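Local coordinates for periplasmic His/Glu/Gln/Arg/opine family-binding protein (Silicibacter pomeroyi, PDB 3I6V) that binds lysine and probably serves as the periplasmic solute-binding component of an ABC transporter for amino acids of the His/Glu/Gln/Arg/opine group, at residues 13-16 with 17-21; 28-31 with 32-36; 153-156 with 157-161. One frame throughout, in Å; residues are numbered along the deposited sequence.

Interaction 1 (13-16 with 17-21); sequences GAYP and PYNFI. With LYS (lysine), chain B.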
loop_
_atom_site.group_PDB
_atom_site.type_symbol
_atom_site.label_atom_id
_atom_site.label_comp_id
_atom_site.label_asym_id
_atom_site.label_seq_id
_atom_site.Cartn_x
_atom_site.Cartn_y
_atom_site.Cartn_z
ATOM N N GLY A 13 0.874 9.364 -1.312
ATOM C CA GLY A 13 2.019 10.243 -1.034
ATOM C C GLY A 13 2.467 10.212 0.423
ATOM O O GLY A 13 3.099 11.159 0.912
ATOM N N ALA A 14 2.172 9.119 1.118
ATOM C CA ALA A 14 2.492 9.015 2.538
ATOM C C ALA A 14 2.742 7.584 2.970
ATOM O O ALA A 14 2.494 7.220 4.113
ATOM C CB ALA A 14 1.375 9.679 3.394
ATOM N N TYR A 15 3.268 6.768 2.069
ATOM C CA TYR A 15 3.334 5.340 2.362
ATOM C C TYR A 15 4.646 4.759 1.861
ATOM O O TYR A 15 4.647 3.919 0.950
ATOM C CB TYR A 15 2.109 4.643 1.711
ATOM C CG TYR A 15 1.877 3.205 2.118
ATOM C CD1 TYR A 15 2.061 2.783 3.458
ATOM C CD2 TYR A 15 1.460 2.261 1.168
ATOM C CE1 TYR A 15 1.811 1.440 3.848
ATOM C CE2 TYR A 15 1.210 0.911 1.548
ATOM C CZ TYR A 15 1.405 0.519 2.884
ATOM O OH TYR A 15 1.168 -0.771 3.255
ATOM N N PRO A 16 5.797 5.223 2.441
ATOM C CA PRO A 16 7.083 4.737 1.927
ATOM C C PRO A 16 7.306 3.246 2.266
ATOM O O PRO A 16 6.855 2.751 3.312
ATOM C CB PRO A 16 8.127 5.651 2.643
ATOM C CG PRO A 16 7.432 6.098 3.893
ATOM C CD PRO A 16 5.959 6.223 3.521
ATOM N N PRO A 17 7.983 2.508 1.396
ATOM C CA PRO A 17 8.616 2.903 0.180
ATOM C C PRO A 17 7.704 2.772 -1.066
ATOM O O PRO A 17 8.182 3.013 -2.178
ATOM C CB PRO A 17 9.803 1.922 0.100
ATOM C CG PRO A 17 9.318 0.701 0.753
ATOM C CD PRO A 17 8.233 1.089 1.704
ATOM N N TYR A 18 6.430 2.394 -0.886
ATOM C CA TYR A 18 5.505 2.315 -2.032
ATOM C C TYR A 18 5.351 3.670 -2.728
ATOM O O TYR A 18 5.556 3.792 -3.943
ATOM C CB TYR A 18 4.103 1.874 -1.557
ATOM C CG TYR A 18 4.065 0.517 -0.919
ATOM C CD1 TYR A 18 4.258 0.372 0.462
ATOM C CD2 TYR A 18 3.823 -0.628 -1.686
ATOM C CE1 TYR A 18 4.215 -0.908 1.083
ATOM C CE2 TYR A 18 3.767 -1.930 -1.086
ATOM C CZ TYR A 18 3.951 -2.047 0.291
ATOM O OH TYR A 18 3.894 -3.293 0.890
ATOM N N ASN A 19 4.941 4.667 -1.948
ATOM C CA ASN A 19 4.753 6.021 -2.441
ATOM C C ASN A 19 5.018 7.080 -1.336
ATOM O O ASN A 19 4.795 6.831 -0.139
ATOM C CB ASN A 19 3.352 6.206 -3.045
ATOM C CG ASN A 19 2.240 5.999 -2.029
ATOM O OD1 ASN A 19 1.888 6.930 -1.272
ATOM N ND2 ASN A 19 1.658 4.794 -2.015
ATOM N N PHE A 20 5.512 8.248 -1.742
ATOM C CA PHE A 20 5.760 9.348 -0.778
ATOM C C PHE A 20 5.998 10.650 -1.544
ATOM O O PHE A 20 6.213 10.605 -2.753
ATOM C CB PHE A 20 6.888 9.002 0.239
ATOM C CG PHE A 20 8.250 8.774 -0.377
ATOM C CD1 PHE A 20 8.627 7.517 -0.822
ATOM C CD2 PHE A 20 9.187 9.816 -0.448
ATOM C CE1 PHE A 20 9.889 7.302 -1.392
ATOM C CE2 PHE A 20 10.458 9.620 -0.991
ATOM C CZ PHE A 20 10.820 8.364 -1.476
ATOM N N ILE A 21 5.905 11.795 -0.863
ATOM C CA ILE A 21 6.245 13.077 -1.479
ATOM C C ILE A 21 7.683 13.379 -1.060
ATOM O O ILE A 21 7.984 13.424 0.128
ATOM C CB ILE A 21 5.307 14.223 -1.018
ATOM C CG1 ILE A 21 3.832 13.837 -1.195
ATOM C CG2 ILE A 21 5.690 15.591 -1.718
ATOM C CD1 ILE A 21 3.413 13.501 -2.654
HETATM N N LYS B . -2.502 -3.140 1.365
HETATM C CA LYS B . -3.362 -2.731 2.524
HETATM C C LYS B . -4.767 -2.405 2.070
HETATM O O LYS B . -5.002 -2.351 0.855
HETATM C CB LYS B . -2.744 -1.513 3.254
HETATM C CG LYS B . -2.727 -0.214 2.448
HETATM C CD LYS B . -2.009 0.914 3.267
HETATM C CE LYS B . -2.023 2.308 2.538
HETATM N NZ LYS B . -1.203 3.342 3.352
HETATM O OXT LYS B . -5.681 -2.168 2.912
HETATM O O HOH W 1 5.508 11.869 2.006
#
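Tyr15 and Tyr18 run alongside each other in one direction at the turn of a beta hairpin between strands 14-15 and 19-21. Their rings are nearly parallel, with planes 7° apart, but so offset that they share little area; Tyr18 CD1 comes within 3.3 Å of Tyr15 CE2, over the rim of one face. Across the opposite face the bound lysine sets NZ over the ring centre, 3.3 Å from Tyr15 CD1. Two residues, Tyr18 and Asn19, stand opposite the single Tyr15, which makes a classic beta bulge. It is closed by a straight bond (171°) from Asn19 N to Tyr15 O, 3.0 Å long, with the donor above the carbonyl plane. Asn19 CG sits between its own backbone N and carbonyl carbon (chi1 62°), which turns OD1 back to Ala14 N at 3.3 Å and, more weakly, to Gly13 N. Tyr18 OH is bonded to Asp152, and Asn19 ND2 to Glu31 outside the hairpin. The far side is looser: Pro16, before the cis peptide bond to Pro17, offers CB to Phe20 CD1 at 4.0 Å, and water 1 joins Gly13 O (2.7 Å) to Ile21 N (2.9 Å), where the direct bond is long and weak. The chemistry implies a binding surface braced from behind: Tyr15 presents one face to the ligand's amine, where its pi electrons would probably favour a positive charge.

Interaction 2 (28-31 with 32-36); sequences DGFE and RELGD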
loop_
_atom_site.group_PDB
_atom_site.type_symbol
_atom_site.label_atom_id
_atom_site.label_comp_id
_atom_site.label_asym_id
_atom_site.label_seq_id
_atom_site.Cartn_x
_atom_site.Cartn_y
_atom_site.Cartn_z
ATOM N N ASP A 28 7.222 10.168 -5.301
ATOM C CA ASP A 28 8.410 9.372 -5.411
ATOM C C ASP A 28 8.075 7.986 -4.859
ATOM O O ASP A 28 6.984 7.765 -4.351
ATOM C CB ASP A 28 9.511 10.030 -4.534
ATOM C CG ASP A 28 10.926 9.717 -5.007
ATOM O OD1 ASP A 28 11.161 8.616 -5.579
ATOM O OD2 ASP A 28 11.837 10.573 -4.750
ATOM N N GLY A 29 9.007 7.053 -4.951
ATOM C CA GLY A 29 8.771 5.716 -4.425
ATOM C C GLY A 29 8.673 4.662 -5.513
ATOM O O GLY A 29 8.779 4.948 -6.696
ATOM N N PHE A 30 8.487 3.422 -5.088
ATOM C CA PHE A 30 8.313 2.291 -6.001
ATOM C C PHE A 30 7.271 2.572 -7.082
ATOM O O PHE A 30 7.498 2.343 -8.277
ATOM C CB PHE A 30 7.920 1.036 -5.199
ATOM C CG PHE A 30 7.553 -0.133 -6.066
ATOM C CD1 PHE A 30 8.546 -0.847 -6.742
ATOM C CD2 PHE A 30 6.219 -0.511 -6.211
ATOM C CE1 PHE A 30 8.217 -1.939 -7.548
ATOM C CE2 PHE A 30 5.862 -1.604 -7.021
ATOM C CZ PHE A 30 6.849 -2.316 -7.692
ATOM N N GLU A 31 6.139 3.082 -6.638
ATOM C CA GLU A 31 5.001 3.317 -7.488
ATOM C C GLU A 31 5.156 4.482 -8.434
ATOM O O GLU A 31 4.510 4.502 -9.481
ATOM C CB GLU A 31 3.720 3.441 -6.636
ATOM C CG GLU A 31 3.400 2.057 -6.047
ATOM C CD GLU A 31 2.284 2.056 -5.021
ATOM O OE1 GLU A 31 2.131 3.059 -4.281
ATOM O OE2 GLU A 31 1.562 1.025 -4.958
ATOM N N ARG A 32 6.003 5.455 -8.087
ATOM C CA ARG A 32 6.333 6.521 -9.038
ATOM C C ARG A 32 7.068 5.891 -10.205
ATOM O O ARG A 32 6.734 6.138 -11.356
ATOM C CB ARG A 32 7.271 7.597 -8.422
ATOM C CG ARG A 32 7.799 8.611 -9.468
ATOM C CD ARG A 32 6.593 9.396 -9.984
ATOM N NE ARG A 32 6.823 10.300 -11.121
ATOM C CZ ARG A 32 6.913 11.627 -11.015
ATOM N NH1 ARG A 32 6.869 12.209 -9.811
ATOM N NH2 ARG A 32 7.064 12.376 -12.111
ATOM N N GLU A 33 8.106 5.126 -9.898
ATOM C CA GLU A 33 8.894 4.500 -10.951
ATOM C C GLU A 33 8.044 3.514 -11.761
ATOM O O GLU A 33 8.119 3.454 -13.006
ATOM C CB GLU A 33 10.081 3.765 -10.354
ATOM C CG GLU A 33 11.095 3.385 -11.412
ATOM C CD GLU A 33 12.249 2.558 -10.887
ATOM O OE1 GLU A 33 12.579 2.635 -9.682
ATOM O OE2 GLU A 33 12.836 1.828 -11.701
ATOM N N LEU A 34 7.246 2.725 -11.052
ATOM C CA LEU A 34 6.406 1.744 -11.741
ATOM C C LEU A 34 5.383 2.438 -12.624
ATOM O O LEU A 34 5.287 2.149 -13.812
ATOM C CB LEU A 34 5.716 0.813 -10.734
ATOM C CG LEU A 34 4.708 -0.165 -11.367
ATOM C CD1 LEU A 34 5.441 -1.198 -12.266
ATOM C CD2 LEU A 34 3.954 -0.845 -10.266
ATOM N N GLY A 35 4.638 3.374 -12.051
ATOM C CA GLY A 35 3.596 4.075 -12.766
ATOM C C GLY A 35 4.107 4.762 -14.032
ATOM O O GLY A 35 3.460 4.684 -15.103
ATOM N N ASP A 36 5.254 5.449 -13.915
ATOM C CA ASP A 36 5.866 6.092 -15.086
ATOM C C ASP A 36 6.225 5.072 -16.148
ATOM O O ASP A 36 6.000 5.315 -17.342
ATOM C CB ASP A 36 7.140 6.877 -14.709
ATOM C CG ASP A 36 6.844 8.138 -13.905
ATOM O OD1 ASP A 36 5.679 8.643 -13.909
ATOM O OD2 ASP A 36 7.808 8.653 -13.302
#
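Gly29 O takes the amide of Glu33 at 3.3 Å, almost straight (172°), and a weak second bond from Arg32 N, opening helix 30-42 from the N-cap position. The next carbonyls follow the helical pattern: Phe30 O accepts Leu34 N at 2.8 Å in the carbonyl plane, and Glu31 O accepts Gly35 N, also at 2.8 Å, with the donor above that plane. Before the cap, Asp28 OD1 receives Gly29 N at 2.7 Å, and OD2 goes to Asn22. The Arg32 chain bends at chi2 (65°), bringing NE to Asp36 OD2 at 2.9 Å, a salt bridge one turn along the helix that meets the carboxylate on its syn side; NH1 reaches back to Val27 O, and Trp48 serves Asp36 OD1. With an alanine in place of Arg32, Asp36 would probably lose its neighbouring positive charge and Val27 O its guanidinium donor. Glu33 OE1 bonds to Trp215 and forms a salt bridge with Lys214. On the buried side Phe30 and Leu34 run side by side, CE2 to CD2 3.8 Å, toward helix 207-216. Glu31 is buried too, but Tyr88 and Gly71 hold OE2. With Asn19 at OE1, three donors surround this carboxylate, and they are likely to favour its charged form and hold it in place.

Interaction 3 (153-156 with 157-161); sequences RDYL and VPIVA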
loop_
_atom_site.group_PDB
_atom_site.type_symbol
_atom_site.label_atom_id
_atom_site.label_comp_id
_atom_site.label_asym_id
_atom_site.label_seq_id
_atom_site.Cartn_x
_atom_site.Cartn_y
_atom_site.Cartn_z
ATOM N N ARG A 153 3.707 -5.675 6.213
ATOM C CA ARG A 153 5.037 -6.039 6.650
ATOM C C ARG A 153 6.095 -5.231 5.889
ATOM O O ARG A 153 7.099 -4.807 6.484
ATOM C CB ARG A 153 5.320 -7.540 6.483
ATOM C CG ARG A 153 6.701 -7.946 7.075
ATOM C CD ARG A 153 6.986 -9.470 7.048
ATOM N NE ARG A 153 8.356 -9.650 7.499
ATOM C CZ ARG A 153 8.724 -9.740 8.774
ATOM N NH1 ARG A 153 7.824 -9.735 9.758
ATOM N NH2 ARG A 153 10.006 -9.872 9.063
ATOM N N ASP A 154 5.899 -5.023 4.592
ATOM C CA ASP A 154 6.899 -4.281 3.856
ATOM C C ASP A 154 6.978 -2.799 4.217
ATOM O O ASP A 154 8.042 -2.177 4.044
ATOM C CB ASP A 154 6.782 -4.516 2.360
ATOM C CG ASP A 154 7.189 -5.940 1.981
ATOM O OD1 ASP A 154 7.574 -6.717 2.884
ATOM O OD2 ASP A 154 7.109 -6.280 0.800
ATOM N N TYR A 155 5.873 -2.252 4.729
ATOM C CA TYR A 155 5.874 -0.902 5.250
ATOM C C TYR A 155 6.667 -0.902 6.580
ATOM O O TYR A 155 7.505 0.001 6.844
ATOM C CB TYR A 155 4.437 -0.408 5.465
ATOM C CG TYR A 155 4.346 0.903 6.232
ATOM C CD1 TYR A 155 4.798 2.111 5.672
ATOM C CD2 TYR A 155 3.810 0.931 7.515
ATOM C CE1 TYR A 155 4.702 3.326 6.396
ATOM C CE2 TYR A 155 3.709 2.105 8.230
ATOM C CZ TYR A 155 4.170 3.291 7.688
ATOM O OH TYR A 155 4.075 4.415 8.473
ATOM N N LEU A 156 6.409 -1.909 7.406
ATOM C CA LEU A 156 7.028 -1.993 8.752
ATOM C C LEU A 156 8.524 -2.368 8.776
ATOM O O LEU A 156 9.236 -1.891 9.654
ATOM C CB LEU A 156 6.247 -2.918 9.689
ATOM C CG LEU A 156 4.824 -2.477 10.035
ATOM C CD1 LEU A 156 4.021 -3.673 10.630
ATOM C CD2 LEU A 156 4.758 -1.238 10.959
ATOM N N VAL A 157 8.996 -3.173 7.830
ATOM C CA VAL A 157 10.399 -3.628 7.856
ATOM C C VAL A 157 11.415 -2.452 7.996
ATOM O O VAL A 157 12.189 -2.451 8.954
ATOM C CB VAL A 157 10.761 -4.615 6.716
ATOM C CG1 VAL A 157 12.320 -4.757 6.557
ATOM C CG2 VAL A 157 10.109 -6.031 6.968
ATOM N N PRO A 158 11.364 -1.432 7.094
ATOM C CA PRO A 158 12.344 -0.335 7.245
ATOM C C PRO A 158 12.121 0.468 8.519
ATOM O O PRO A 158 13.064 1.013 9.080
ATOM C CB PRO A 158 12.098 0.546 5.991
ATOM C CG PRO A 158 11.399 -0.385 4.989
ATOM C CD PRO A 158 10.515 -1.238 5.899
ATOM N N ILE A 159 10.880 0.564 8.969
ATOM C CA ILE A 159 10.569 1.305 10.175
ATOM C C ILE A 159 11.199 0.656 11.436
ATOM O O ILE A 159 11.818 1.345 12.281
ATOM C CB ILE A 159 9.053 1.502 10.282
ATOM C CG1 ILE A 159 8.594 2.569 9.278
ATOM C CG2 ILE A 159 8.656 1.942 11.653
ATOM C CD1 ILE A 159 7.112 2.744 9.249
ATOM N N VAL A 160 11.059 -0.663 11.547
ATOM C CA VAL A 160 11.744 -1.430 12.582
ATOM C C VAL A 160 13.269 -1.275 12.497
ATOM O O VAL A 160 13.919 -1.024 13.512
ATOM C CB VAL A 160 11.358 -2.951 12.522
ATOM C CG1 VAL A 160 12.353 -3.798 13.364
ATOM C CG2 VAL A 160 9.932 -3.135 12.979
ATOM N N ALA A 161 13.833 -1.404 11.302
ATOM C CA ALA A 161 15.276 -1.234 11.155
ATOM C C ALA A 161 15.779 0.185 11.555
ATOM O O ALA A 161 16.888 0.306 12.039
ATOM C CB ALA A 161 15.727 -1.603 9.731
#
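Ile159 lies over the Tyr155 ring one turn further along helix 153-162, an alpha helix kinked by Pro158 in one lobe of this two-lobed periplasmic binding protein. From the backbone outward, its CB rests 3.5 Å from Leu156 O, CG1 passes 3.7 Å from Tyr155 O, and CD1 ends above the ring. That last carbon makes a CH-pi contact 3.7 Å from the Tyr155 centroid and 25° off the ring normal, displaced toward the hydroxyl end. Tyr155 CG stands anti to its amide nitrogen (chi1 170°), which swings the ring under the methyl; the same ring meets Tyr15 of the hairpin, and Ile138 of helix 134-142 touches both Tyr155 and Ile159. Elsewhere on the helix, Val157 CG2 lies over one face of the Arg153 guanidinium and 3.9 Å from Arg153 CG. The extended arginine carries its charge to Asp173 in a salt bridge, with Phe169 in a cation-pi contact. Val157 N bonds to Arg153 O and Val160 N to Leu156 O, yet between them the pattern breaks. Pro158 has no N-H to give, and where a helical bond to Asp154 O would fall, that oxygen instead faces the proline ring carbon CD at 3.2 Å.

Interaction 1 stands between the other two and touches both, whereas interactions 2 and 3 stay about 9 Å apart at their nearest atoms. Interaction 1 joins two hairpin strands; interactions 2 and 3 each lie along one helix, 30-42 and 153-162. Phe20 O to Asp28 N and Tyr18 O to Glu31 N, each 2.8 Å and probably hydrogen bonds, tie the hairpin to interaction 2. Toward interaction 3 the join is packing, with Pro16 O 3.2 Å from Tyr155 CD1. Interaction 2 is the buried one and relies on backbone bonds and charged side chains with partners; interactions 1 and 3 are partly buried. Aromatic faces matter in both of these, but one receives the ligand's amine and the other an aliphatic methyl.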